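Local coordinates for Ras GTPase-activating-like protein IQGAP2 (Homo sapiens, PDB 5CJP) that probably binds GTP-loaded Rho-family GTPases such as Cdc42 through its Ras GAP-like domain, rather than speeding up their GTP hydrolysis, at residues E[62-67]-E[94-99]; E[100-103]-E[109-112]; E[193-198]-E[309-314]; E[200-205]-E[231-236]; E[207-212]-E[226-231]. One frame throughout, in Å; residues are numbered along the deposited sequence.

Contact 1: residues E[62-67]-E[94-99]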
# COMPACT_ATOMS: atom_id res chain seq x y z
N TYR E 62 -16.45 17.82 13.82
CA TYR E 62 -17.44 18.84 14.11
C TYR E 62 -17.98 19.43 12.79
O TYR E 62 -19.19 19.56 12.60
CB TYR E 62 -16.81 19.95 14.95
CG TYR E 62 -17.68 21.16 15.05
CD1 TYR E 62 -18.80 21.17 15.87
CD2 TYR E 62 -17.40 22.30 14.29
CE1 TYR E 62 -19.64 22.28 15.93
CE2 TYR E 62 -18.23 23.41 14.34
CZ TYR E 62 -19.34 23.39 15.17
OH TYR E 62 -20.15 24.49 15.24
N LEU E 63 -17.07 19.77 11.88
CA LEU E 63 -17.48 20.35 10.60
C LEU E 63 -18.32 19.36 9.77
O LEU E 63 -19.30 19.74 9.09
CB LEU E 63 -16.24 20.79 9.81
CG LEU E 63 -15.33 21.82 10.48
CD1 LEU E 63 -14.04 21.98 9.68
CD2 LEU E 63 -16.04 23.15 10.61
N LEU E 64 -17.93 18.09 9.82
CA LEU E 64 -18.66 17.08 9.07
C LEU E 64 -20.07 16.97 9.63
O LEU E 64 -21.03 16.77 8.88
CB LEU E 64 -17.95 15.74 9.18
CG LEU E 64 -18.63 14.55 8.53
CD1 LEU E 64 -18.93 14.85 7.07
CD2 LEU E 64 -17.74 13.34 8.68
N LEU E 65 -20.19 17.10 10.95
CA LEU E 65 -21.51 17.04 11.59
C LEU E 65 -22.34 18.22 11.12
O LEU E 65 -23.53 18.08 10.84
CB LEU E 65 -21.39 17.06 13.12
CG LEU E 65 -20.96 15.74 13.77
CD1 LEU E 65 -20.67 15.92 15.25
CD2 LEU E 65 -22.03 14.69 13.53
N LYS E 66 -21.73 19.39 11.03
CA LYS E 66 -22.47 20.56 10.59
C LYS E 66 -22.83 20.41 9.13
O LYS E 66 -23.87 20.89 8.69
CB LYS E 66 -21.66 21.82 10.82
CG LYS E 66 -21.24 21.98 12.27
CD LYS E 66 -22.46 22.07 13.20
CE LYS E 66 -23.25 23.35 12.95
NZ LYS E 66 -24.22 23.62 14.05
N LEU E 67 -21.98 19.72 8.37
CA LEU E 67 -22.24 19.50 6.96
C LEU E 67 -23.47 18.60 6.87
O LEU E 67 -24.43 18.89 6.15
CB LEU E 67 -21.04 18.83 6.30
CG LEU E 67 -20.98 18.64 4.78
CD1 LEU E 67 -21.12 17.20 4.45
CD2 LEU E 67 -22.03 19.49 4.10
N ILE E 94 -28.32 10.81 4.23
CA ILE E 94 -28.58 9.78 5.22
C ILE E 94 -27.74 8.54 4.91
O ILE E 94 -27.26 7.85 5.81
CB ILE E 94 -30.07 9.45 5.26
CG1 ILE E 94 -30.82 10.62 5.90
CG2 ILE E 94 -30.31 8.15 6.03
CD1 ILE E 94 -30.41 10.85 7.28
N LYS E 95 -27.54 8.28 3.63
CA LYS E 95 -26.75 7.14 3.19
C LYS E 95 -25.31 7.32 3.67
O LYS E 95 -24.67 6.37 4.13
CB LYS E 95 -26.77 7.05 1.66
CG LYS E 95 -26.37 5.71 1.08
CD LYS E 95 -26.51 5.72 -0.42
CE LYS E 95 -27.94 6.12 -0.84
NZ LYS E 95 -28.08 6.49 -2.31
N MET E 96 -24.82 8.54 3.58
CA MET E 96 -23.46 8.83 3.99
C MET E 96 -23.35 8.84 5.51
O MET E 96 -22.37 8.35 6.08
CB MET E 96 -23.02 10.17 3.42
CG MET E 96 -21.58 10.53 3.72
SD MET E 96 -21.02 11.81 2.59
CE MET E 96 -20.37 12.87 3.72
N VAL E 97 -24.37 9.40 6.16
CA VAL E 97 -24.38 9.46 7.60
C VAL E 97 -24.30 8.06 8.15
O VAL E 97 -23.56 7.81 9.10
CB VAL E 97 -25.67 10.13 8.13
CG1 VAL E 97 -25.89 9.76 9.61
CG2 VAL E 97 -25.55 11.63 7.97
N VAL E 98 -25.06 7.14 7.56
CA VAL E 98 -25.06 5.76 8.00
C VAL E 98 -23.76 5.02 7.76
O VAL E 98 -23.27 4.36 8.66
CB VAL E 98 -26.20 4.96 7.34
CG1 VAL E 98 -26.02 3.46 7.57
CG2 VAL E 98 -27.53 5.43 7.90
N SER E 99 -23.19 5.14 6.56
CA SER E 99 -21.93 4.46 6.26
C SER E 99 -20.80 4.99 7.11
O SER E 99 -20.06 4.24 7.71
CB SER E 99 -21.53 4.66 4.79
OG SER E 99 -22.43 4.03 3.90
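Leu64 and Met96 both send CG trans to the backbone nitrogen, with chi1 176° and -177°. For Met96 this drives the thioether out from helix 92-102 toward helix 58-79, and a bend at chi3 of 130° sets its terminal methyl, CE. That methyl does the touching. Its nearest neighbour is Leu64 CD1, at 4.1 Å from Met96 CE. Leu67, one turn further along the same helix, is grazed more loosely, with its CD1 4.5 Å from Met96 CE. The two leucines therefore receive the end of one long side chain, and the helix backbones stay well apart. The methionine has further company in the core. Ala29 and Phe33 of helix 25-34 touch it, as do Met44, Ile48 and Leu51 of helix 37-54 and Phe68 of helix 58-79. The contact thus belongs to a junction of four helices. Only about 65 Å² is buried between the segments themselves. No polar atom takes part across the gap. The contact rests on dispersion and the hydrophobic effect. No directional bond crosses it, and shape and apolar packing place the CE methyl.

Contact 2: residues E[100-103]-E[109-112]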
# COMPACT_ATOMS: atom_id res chain seq x y z
N PHE E 100 -20.68 6.31 7.17
CA PHE E 100 -19.62 6.91 7.95
C PHE E 100 -19.64 6.46 9.40
O PHE E 100 -18.59 6.31 10.01
CB PHE E 100 -19.70 8.43 7.89
CG PHE E 100 -18.64 9.11 8.69
CD1 PHE E 100 -17.33 9.15 8.22
CD2 PHE E 100 -18.92 9.64 9.96
CE1 PHE E 100 -16.31 9.70 9.00
CE2 PHE E 100 -17.92 10.19 10.75
CZ PHE E 100 -16.61 10.22 10.28
N ASN E 101 -20.82 6.24 9.95
CA ASN E 101 -20.90 5.81 11.33
C ASN E 101 -20.63 4.32 11.54
O ASN E 101 -20.42 3.87 12.66
CB ASN E 101 -22.26 6.22 11.92
CG ASN E 101 -22.25 7.67 12.41
OD1 ASN E 101 -21.58 8.00 13.38
ND2 ASN E 101 -22.98 8.54 11.73
N ARG E 102 -20.61 3.56 10.45
CA ARG E 102 -20.34 2.13 10.55
C ARG E 102 -18.86 1.84 10.74
O ARG E 102 -18.48 1.06 11.62
CB ARG E 102 -20.81 1.39 9.29
CG ARG E 102 -22.22 0.89 9.37
CD ARG E 102 -22.67 0.21 8.08
NE ARG E 102 -24.09 -0.14 8.20
CZ ARG E 102 -24.97 0.06 7.23
NH1 ARG E 102 -24.59 0.59 6.06
NH2 ARG E 102 -26.25 -0.22 7.44
N GLY E 103 -18.03 2.47 9.92
CA GLY E 103 -16.61 2.22 10.02
C GLY E 103 -15.73 3.42 10.23
O GLY E 103 -14.66 3.50 9.62
N THR E 109 -18.06 -1.17 16.78
CA THR E 109 -19.26 -0.63 17.41
C THR E 109 -20.42 -1.61 17.20
O THR E 109 -21.05 -2.06 18.15
CB THR E 109 -19.64 0.76 16.85
OG1 THR E 109 -20.86 1.20 17.46
CG2 THR E 109 -19.80 0.71 15.32
N LEU E 110 -20.69 -1.93 15.93
CA LEU E 110 -21.76 -2.87 15.64
C LEU E 110 -21.24 -4.28 15.89
O LEU E 110 -21.96 -5.13 16.41
CB LEU E 110 -22.24 -2.72 14.19
CG LEU E 110 -23.17 -1.52 13.95
CD1 LEU E 110 -23.65 -1.53 12.52
CD2 LEU E 110 -24.34 -1.60 14.89
N ARG E 111 -19.99 -4.53 15.52
CA ARG E 111 -19.42 -5.85 15.73
C ARG E 111 -19.16 -6.01 17.22
O ARG E 111 -19.23 -7.11 17.76
CB ARG E 111 -18.13 -6.04 14.90
CG ARG E 111 -16.83 -5.83 15.63
CD ARG E 111 -15.64 -6.14 14.71
NE ARG E 111 -15.74 -7.46 14.09
CZ ARG E 111 -14.72 -8.10 13.51
NH1 ARG E 111 -13.52 -7.55 13.47
NH2 ARG E 111 -14.89 -9.29 12.96
N GLN E 112 -18.89 -4.90 17.89
CA GLN E 112 -18.67 -4.94 19.33
C GLN E 112 -20.02 -4.72 19.99
O GLN E 112 -20.13 -3.97 20.96
CB GLN E 112 -17.71 -3.82 19.75
CG GLN E 112 -17.39 -3.79 21.23
CD GLN E 112 -17.16 -2.39 21.77
OE1 GLN E 112 -17.84 -1.94 22.69
NE2 GLN E 112 -16.17 -1.69 21.21
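This is a short-range packing contact between the two ends of a short interhelical loop. Arg102, near the C-terminal end of helix 92-102, meets Leu110, which lies just before helix 111-123. Their CA atoms are 7.3 Å apart, and five residues separate the two segments. The touching is done by methyl groups and by the aliphatic root of the arginine. Thr109 directs its methyl at the helix end, so that CG2 lies 3.9 Å from Arg102 O. The same CG2 is 4.2 Å from Asn101 O. With chi1 at 177° the OG1 of Thr109 is trans to the backbone nitrogen. CG2 then sits between that nitrogen and the carbonyl carbon, which turns the methyl to the helix end. Next to it, Leu110 CD1 rests on the arginine stem, 4.2 Å from Arg102 CG.

No hydrogen bond crosses between the segments. The asparagine amide and the arginine guanidinium have partners outside them. Arg102 NH2 donates to Tyr237 O of helix 222-243, and Asn101 ND2 donates to Val97 O one turn back. Tyr237 also touches Thr109 and Leu110, so helix 222-243 covers the contact. Further on, Gln112 OE1 accepts from a basic side chain on the chain of another protein, which places this corner beside a protein interface. The arrangement is a connection between two helices of the all-helical Ras GAP fold. Its place in the sequence is consistent with the region that forms the finger loop in Ras GAPs.

Contact 3: residues E[193-198]-E[309-314]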
# COMPACT_ATOMS: atom_id res chain seq x y z
N SER E 193 -29.90 -2.54 25.67
CA SER E 193 -29.11 -2.27 26.87
C SER E 193 -27.83 -1.51 26.57
O SER E 193 -27.15 -1.04 27.47
CB SER E 193 -28.77 -3.58 27.58
OG SER E 193 -27.89 -4.37 26.80
N SER E 194 -27.51 -1.38 25.28
CA SER E 194 -26.29 -0.71 24.88
C SER E 194 -26.47 0.59 24.10
O SER E 194 -25.74 0.85 23.15
CB SER E 194 -25.42 -1.68 24.09
OG SER E 194 -25.16 -2.84 24.88
N LEU E 195 -27.45 1.40 24.50
CA LEU E 195 -27.70 2.68 23.84
C LEU E 195 -26.52 3.62 24.01
O LEU E 195 -26.22 4.42 23.13
CB LEU E 195 -28.96 3.34 24.41
CG LEU E 195 -29.20 4.80 23.99
CD1 LEU E 195 -29.39 4.90 22.47
CD2 LEU E 195 -30.41 5.34 24.70
N ASP E 196 -25.84 3.53 25.15
CA ASP E 196 -24.70 4.39 25.43
C ASP E 196 -23.45 4.08 24.61
O ASP E 196 -22.47 4.82 24.67
CB ASP E 196 -24.36 4.32 26.92
CG ASP E 196 -24.37 2.90 27.46
OD1 ASP E 196 -23.83 1.99 26.80
OD2 ASP E 196 -24.93 2.68 28.56
N LEU E 197 -23.48 2.99 23.85
CA LEU E 197 -22.34 2.63 23.03
C LEU E 197 -22.50 3.12 21.60
O LEU E 197 -21.62 2.94 20.78
CB LEU E 197 -22.15 1.11 23.02
CG LEU E 197 -21.66 0.42 24.29
CD1 LEU E 197 -21.48 -1.07 24.01
CD2 LEU E 197 -20.35 1.03 24.76
N LEU E 198 -23.65 3.72 21.30
CA LEU E 198 -23.87 4.24 19.97
C LEU E 198 -22.97 5.46 19.77
O LEU E 198 -22.56 6.11 20.73
CB LEU E 198 -25.34 4.67 19.78
CG LEU E 198 -26.37 3.60 19.45
CD1 LEU E 198 -27.65 4.28 19.01
CD2 LEU E 198 -25.87 2.71 18.34
N LYS E 309 -36.35 7.32 21.33
CA LYS E 309 -36.55 8.63 21.93
C LYS E 309 -35.31 9.04 22.70
O LYS E 309 -34.86 10.18 22.58
CB LYS E 309 -37.76 8.63 22.86
CG LYS E 309 -38.00 9.98 23.50
CD LYS E 309 -39.29 10.04 24.31
CE LYS E 309 -39.50 11.44 24.86
NZ LYS E 309 -40.78 11.56 25.62
N GLU E 310 -34.74 8.13 23.46
CA GLU E 310 -33.54 8.46 24.23
C GLU E 310 -32.34 8.71 23.32
O GLU E 310 -31.45 9.49 23.66
CB GLU E 310 -33.21 7.34 25.21
CG GLU E 310 -33.40 7.73 26.67
CD GLU E 310 -32.42 8.79 27.14
OE1 GLU E 310 -31.20 8.50 27.19
OE2 GLU E 310 -32.86 9.92 27.45
N ALA E 311 -32.31 8.05 22.17
CA ALA E 311 -31.22 8.23 21.22
C ALA E 311 -30.99 9.73 20.93
O ALA E 311 -29.85 10.19 20.94
CB ALA E 311 -31.53 7.48 19.93
N CYS E 312 -32.07 10.47 20.68
CA CYS E 312 -31.99 11.90 20.38
C CYS E 312 -31.61 12.77 21.60
O CYS E 312 -31.34 13.98 21.46
CB CYS E 312 -33.34 12.37 19.82
SG CYS E 312 -34.06 11.32 18.51
N ASN E 313 -31.59 12.17 22.78
CA ASN E 313 -31.26 12.88 24.01
C ASN E 313 -29.77 13.17 24.09
O ASN E 313 -29.04 12.54 24.86
CB ASN E 313 -31.68 12.03 25.22
CG ASN E 313 -32.04 12.87 26.42
OD1 ASN E 313 -31.35 13.83 26.77
ND2 ASN E 313 -33.13 12.51 27.09
N VAL E 314 -29.31 14.14 23.31
CA VAL E 314 -27.88 14.43 23.31
C VAL E 314 -27.60 15.90 23.03
O VAL E 314 -28.39 16.57 22.35
CB VAL E 314 -27.20 13.48 22.28
CG1 VAL E 314 -27.18 14.10 20.88
CG2 VAL E 314 -25.84 13.12 22.75
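A short 3-10 turn, in the link between helix 167-193 and helix 200-216, packs here against the C-terminal end of helix 294-311. Leu195 carries the contact. Its two methyls straddle neighbouring residues of the helix. CD2 lies over the root of the glutamate, 3.5 Å from Glu310 CB. CD1 meets the alanine, 4.0 Å from Ala311 CA and 4.2 Å from Ala311 CB. The leucine has chi1 at 169°, with CG trans to the backbone nitrogen, and its tip reaches straight across to the helix. Leu195 and Glu310 cross at about a right angle. The bend of the glutamate chain at chi2 brings one carboxylate oxygen, Glu310 OE1, to 4.1 Å from Leu195 CD2.

In the Ras GAP-like fold of this protein the contact joins parts far apart in sequence, since 110 residues lie between the segments. Tyr307, one turn earlier on helix 294-311, also touches Leu195 and extends the apolar patch. The chain then leaves the helix through an inverse gamma turn centred on Asn313. Helix 200-216 ties down this exit: Arg203 NH2 donates to Glu310 O, Arg203 NE donates to Ala311 O, and Lys207 NZ donates to Val314 O. The 3-10 turn is itself held by backbone bonds, including Leu198 N to Leu195 O at 3.2 Å. Just past the turn, the carbonyl of Leu198 accepts a hydrogen bond from a basic side chain on the chain of another protein.

Contact 4: residues E[200-205]-E[231-236]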
# COMPACT_ATOMS: atom_id res chain seq x y z
N TYR E 200 -21.82 9.21 19.07
CA TYR E 200 -22.42 10.53 19.31
C TYR E 200 -22.99 11.11 18.01
O TYR E 200 -24.17 11.49 17.95
CB TYR E 200 -21.39 11.52 19.87
CG TYR E 200 -21.89 12.94 19.83
CD1 TYR E 200 -22.92 13.36 20.68
CD2 TYR E 200 -21.42 13.84 18.88
CE1 TYR E 200 -23.47 14.64 20.56
CE2 TYR E 200 -21.96 15.12 18.75
CZ TYR E 200 -22.99 15.52 19.60
OH TYR E 200 -23.54 16.78 19.47
N GLY E 201 -22.14 11.18 16.97
CA GLY E 201 -22.56 11.72 15.69
C GLY E 201 -23.84 11.11 15.12
O GLY E 201 -24.69 11.81 14.57
N LEU E 202 -23.98 9.80 15.23
CA LEU E 202 -25.18 9.15 14.74
C LEU E 202 -26.40 9.59 15.58
O LEU E 202 -27.48 9.85 15.04
CB LEU E 202 -25.03 7.64 14.82
CG LEU E 202 -26.26 6.83 14.40
CD1 LEU E 202 -26.75 7.37 13.08
CD2 LEU E 202 -25.92 5.34 14.30
N ARG E 203 -26.22 9.65 16.89
CA ARG E 203 -27.31 10.04 17.78
C ARG E 203 -27.68 11.48 17.50
O ARG E 203 -28.85 11.86 17.55
CB ARG E 203 -26.92 9.90 19.26
CG ARG E 203 -26.91 8.47 19.79
CD ARG E 203 -26.64 8.41 21.29
NE ARG E 203 -27.78 8.83 22.12
CZ ARG E 203 -27.79 8.80 23.45
NH1 ARG E 203 -26.73 8.36 24.11
NH2 ARG E 203 -28.86 9.18 24.14
N TYR E 204 -26.67 12.28 17.21
CA TYR E 204 -26.90 13.69 16.95
C TYR E 204 -27.71 13.93 15.68
O TYR E 204 -28.61 14.76 15.66
CB TYR E 204 -25.58 14.44 16.90
CG TYR E 204 -25.75 15.88 16.49
CD1 TYR E 204 -26.53 16.75 17.25
CD2 TYR E 204 -25.19 16.35 15.30
CE1 TYR E 204 -26.75 18.07 16.83
CE2 TYR E 204 -25.41 17.65 14.88
CZ TYR E 204 -26.19 18.51 15.64
OH TYR E 204 -26.42 19.79 15.19
N ILE E 205 -27.39 13.19 14.62
CA ILE E 205 -28.13 13.37 13.39
C ILE E 205 -29.58 12.89 13.55
O ILE E 205 -30.50 13.45 12.96
CB ILE E 205 -27.44 12.65 12.22
CG1 ILE E 205 -26.12 13.35 11.90
CG2 ILE E 205 -28.33 12.64 11.00
CD1 ILE E 205 -26.26 14.76 11.45
N ASN E 231 -36.12 4.37 11.77
CA ASN E 231 -35.77 3.94 10.43
C ASN E 231 -34.27 4.13 10.24
O ASN E 231 -33.60 3.29 9.68
CB ASN E 231 -36.51 4.77 9.39
CG ASN E 231 -36.00 4.53 7.97
OD1 ASN E 231 -36.24 3.48 7.39
ND2 ASN E 231 -35.28 5.50 7.43
N LEU E 232 -33.76 5.26 10.74
CA LEU E 232 -32.34 5.58 10.65
C LEU E 232 -31.49 4.67 11.52
O LEU E 232 -30.56 4.03 11.04
CB LEU E 232 -32.10 7.03 11.08
CG LEU E 232 -30.65 7.45 11.37
CD1 LEU E 232 -29.78 7.32 10.10
CD2 LEU E 232 -30.64 8.89 11.87
N LEU E 233 -31.83 4.62 12.80
CA LEU E 233 -31.08 3.83 13.77
C LEU E 233 -31.20 2.33 13.61
O LEU E 233 -30.22 1.61 13.77
CB LEU E 233 -31.49 4.22 15.18
CG LEU E 233 -31.26 5.69 15.53
CD1 LEU E 233 -31.64 5.91 16.97
CD2 LEU E 233 -29.80 6.06 15.29
N TYR E 234 -32.40 1.87 13.29
CA TYR E 234 -32.60 0.44 13.14
C TYR E 234 -32.57 -0.15 11.74
O TYR E 234 -31.65 -0.88 11.40
CB TYR E 234 -33.90 -0.01 13.84
CG TYR E 234 -33.91 -1.51 13.97
CD1 TYR E 234 -33.00 -2.15 14.79
CD2 TYR E 234 -34.68 -2.28 13.10
CE1 TYR E 234 -32.83 -3.54 14.74
CE2 TYR E 234 -34.51 -3.67 13.04
CZ TYR E 234 -33.57 -4.29 13.86
OH TYR E 234 -33.34 -5.63 13.75
N TYR E 235 -33.59 0.14 10.94
CA TYR E 235 -33.66 -0.44 9.60
C TYR E 235 -32.47 -0.10 8.72
O TYR E 235 -32.01 -0.92 7.93
CB TYR E 235 -34.94 0.01 8.88
CG TYR E 235 -35.18 -0.71 7.57
CD1 TYR E 235 -35.63 -2.02 7.55
CD2 TYR E 235 -34.92 -0.08 6.36
CE1 TYR E 235 -35.82 -2.69 6.36
CE2 TYR E 235 -35.10 -0.74 5.15
CZ TYR E 235 -35.56 -2.05 5.16
OH TYR E 235 -35.74 -2.72 3.97
N ARG E 236 -31.96 1.11 8.86
CA ARG E 236 -30.85 1.56 8.06
C ARG E 236 -29.47 1.28 8.66
O ARG E 236 -28.59 0.75 7.97
CB ARG E 236 -31.04 3.05 7.77
CG ARG E 236 -31.39 3.37 6.32
CD ARG E 236 -30.14 3.10 5.46
NE ARG E 236 -30.10 3.74 4.15
CZ ARG E 236 -30.65 4.91 3.84
NH1 ARG E 236 -31.34 5.60 4.74
NH2 ARG E 236 -30.47 5.41 2.63
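Leu202 and Leu233 form the centre of the contact, and their side chains slide past each other in opposite directions. Leu202 has CG trans to the backbone nitrogen, at chi1 177°, which lifts its isobutyl group out toward helix 222-243. Leu233 takes the other common form. At chi1 -60° its CG is trans to the carbonyl carbon, and CD2 is swung into the branch of Leu202. That methyl sits 3.7 Å from Leu202 CG and 4.0 Å from Leu202 CD1. Leu232 approaches from the preceding position on the helix, with Leu232 CD1 4.3 Å from Leu202 CD1. Its second methyl touches Ile205 more lightly, Leu232 CD2 being 4.5 Å from Ile205 CG2. The far end of Ile205 leads away, to Val97 of helix 92-102 and to Phe68 and Leu72 of helix 58-79.

The short helical axes approach to 10.6 Å at 120°, so the helices are neither parallel nor squarely antiparallel. Segment 231-236 makes a wider pi-type turn, with Arg236 N bonded to Asn231 O at 2.8 Å. On its other side Tyr235 stacks with an aromatic side chain on the chain of another protein. The leucines form part of the core between two helices of the Ras GAP-like domain. The Tyr-Tyr-Arg sequence of helix 222-243 probably corresponds to the FLR signature of Ras GAPs.

Contact 5: residues E[207-212]-E[226-231]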
# COMPACT_ATOMS: atom_id res chain seq x y z
N LYS E 207 -31.18 13.21 16.19
CA LYS E 207 -31.78 14.35 16.87
C LYS E 207 -32.12 15.44 15.86
O LYS E 207 -33.24 15.92 15.81
CB LYS E 207 -30.81 14.91 17.92
CG LYS E 207 -31.27 16.21 18.54
CD LYS E 207 -30.32 16.61 19.64
CE LYS E 207 -30.50 18.05 20.02
NZ LYS E 207 -29.57 18.36 21.11
N VAL E 208 -31.14 15.83 15.05
CA VAL E 208 -31.36 16.84 14.02
C VAL E 208 -32.53 16.42 13.13
O VAL E 208 -33.42 17.21 12.85
CB VAL E 208 -30.15 16.99 13.10
CG1 VAL E 208 -30.57 17.67 11.79
CG2 VAL E 208 -29.07 17.79 13.80
N LEU E 209 -32.49 15.17 12.69
CA LEU E 209 -33.53 14.64 11.84
C LEU E 209 -34.90 14.82 12.47
O LEU E 209 -35.79 15.41 11.86
CB LEU E 209 -33.26 13.15 11.57
CG LEU E 209 -34.37 12.32 10.93
CD1 LEU E 209 -34.88 13.01 9.71
CD2 LEU E 209 -33.86 10.93 10.59
N LYS E 210 -35.08 14.31 13.68
CA LYS E 210 -36.35 14.42 14.38
C LYS E 210 -36.82 15.86 14.58
O LYS E 210 -37.93 16.21 14.22
CB LYS E 210 -36.26 13.71 15.74
CG LYS E 210 -37.43 13.95 16.68
CD LYS E 210 -37.69 12.74 17.56
CE LYS E 210 -37.88 13.12 19.02
NZ LYS E 210 -36.57 13.45 19.65
N ASN E 211 -35.96 16.70 15.16
CA ASN E 211 -36.32 18.08 15.42
C ASN E 211 -36.58 18.87 14.16
O ASN E 211 -37.19 19.94 14.21
CB ASN E 211 -35.22 18.78 16.23
CG ASN E 211 -34.94 18.08 17.55
OD1 ASN E 211 -35.76 17.30 18.04
ND2 ASN E 211 -33.77 18.36 18.13
N SER E 212 -36.12 18.36 13.03
CA SER E 212 -36.30 19.05 11.77
C SER E 212 -37.66 18.71 11.17
O SER E 212 -38.40 19.61 10.73
CB SER E 212 -35.19 18.65 10.82
OG SER E 212 -35.22 19.44 9.66
N LEU E 226 -40.79 9.18 15.93
CA LEU E 226 -39.92 8.10 16.36
C LEU E 226 -39.82 6.95 15.35
O LEU E 226 -38.84 6.20 15.35
CB LEU E 226 -40.35 7.61 17.75
CG LEU E 226 -40.20 8.69 18.83
CD1 LEU E 226 -40.69 8.17 20.17
CD2 LEU E 226 -38.75 9.13 18.96
N LYS E 227 -40.81 6.81 14.48
CA LYS E 227 -40.74 5.76 13.49
C LYS E 227 -39.72 6.15 12.43
O LYS E 227 -39.07 5.29 11.82
CB LYS E 227 -42.11 5.52 12.85
CG LYS E 227 -43.06 4.72 13.73
CD LYS E 227 -44.35 4.41 13.02
CE LYS E 227 -45.14 3.35 13.76
NZ LYS E 227 -46.29 2.87 12.94
N ILE E 228 -39.56 7.46 12.23
CA ILE E 228 -38.60 7.99 11.28
C ILE E 228 -37.22 7.77 11.87
O ILE E 228 -36.32 7.23 11.21
CB ILE E 228 -38.82 9.48 11.07
CG1 ILE E 228 -40.20 9.69 10.46
CG2 ILE E 228 -37.74 10.07 10.18
CD1 ILE E 228 -40.60 11.10 10.45
N VAL E 229 -37.06 8.19 13.13
CA VAL E 229 -35.80 8.03 13.85
C VAL E 229 -35.42 6.56 13.95
O VAL E 229 -34.25 6.22 13.91
CB VAL E 229 -35.89 8.59 15.26
CG1 VAL E 229 -34.72 8.08 16.10
CG2 VAL E 229 -35.86 10.11 15.20
N GLY E 230 -36.42 5.70 14.09
CA GLY E 230 -36.13 4.29 14.19
C GLY E 230 -35.70 3.72 12.85
O GLY E 230 -35.02 2.70 12.80
N ASN E 231 -36.12 4.37 11.77
CA ASN E 231 -35.77 3.94 10.43
C ASN E 231 -34.27 4.13 10.24
O ASN E 231 -33.60 3.29 9.68
CB ASN E 231 -36.51 4.77 9.39
CG ASN E 231 -36.00 4.53 7.97
OD1 ASN E 231 -36.24 3.48 7.39
ND2 ASN E 231 -35.28 5.50 7.43
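The packing is tightest where Leu209 and Lys210 of helix 200-216 face Ile228 and Val229 of helix 222-243. The helices run nearly antiparallel, at 153°, with their short axes 9.5 Å apart. Ile228 sends its branch methyl CG2 into the fork of Leu209. That methyl is 4.0 Å from Leu209 CD2 and about equally close to the other two carbons of the fork. Leu209 offers the fork because chi1 is 168°, which points its side chain at the opposing helix. Beside this pair, Val229 CG2 lies against the root of the lysine, 3.7 Å from Lys210 CB. The CA atoms of Lys210 and Val229 are 6.4 Å apart, the nearest pair across the contact. Leu72 of helix 58-79 touches Leu209, and Val83 and Ile86 touch Ile228, so this side is closed by other apolar residues.

The other side is nearer to solvent, because Lys210 is partly exposed. Its chain bends at three successive torsions and lies against Val229 and Leu226 of helix 222-243. Its middle carbons run along a leucine methyl, with Lys210 CD 4.0 Å and CE 4.1 Å from Leu226 CD2. Leu226 itself is buried, but it gives less area to the contact than Ile228 or Val229. Cys312 lies against both Lys210 and Val229 here. No hydrogen bond or salt bridge joins the two segments. The lysine contributes through its methylene chain, so this contact is apolar even where a charged residue takes part.

Contacts 4 and 5 bind the same two helices, 200-216 and 222-243, with centres 8 Å apart. They share Asn231, and Leu232 CD2 of one lies 4.0 Å from Leu209 CD2 of the other. Helix 92-102 serves both contacts 1 and 2, which meet where Leu64 CD2 is 3.7 Å from Phe100 CZ. Contact 1 also reaches contact 4, through Val98 CG2 at 3.7 Å from Leu232 CD1. Contact 3 spans the sequence that holds 4 and 5, and Ala311 CB is 3.4 Å from Leu233 CD1. The side chains of Leu64 and Ile228 are each about 12 Å from a GTP, but not the same one. The GTP pocket of Asn57, Arg59, Glu60 and Tyr326 is close in sequence to 62-67.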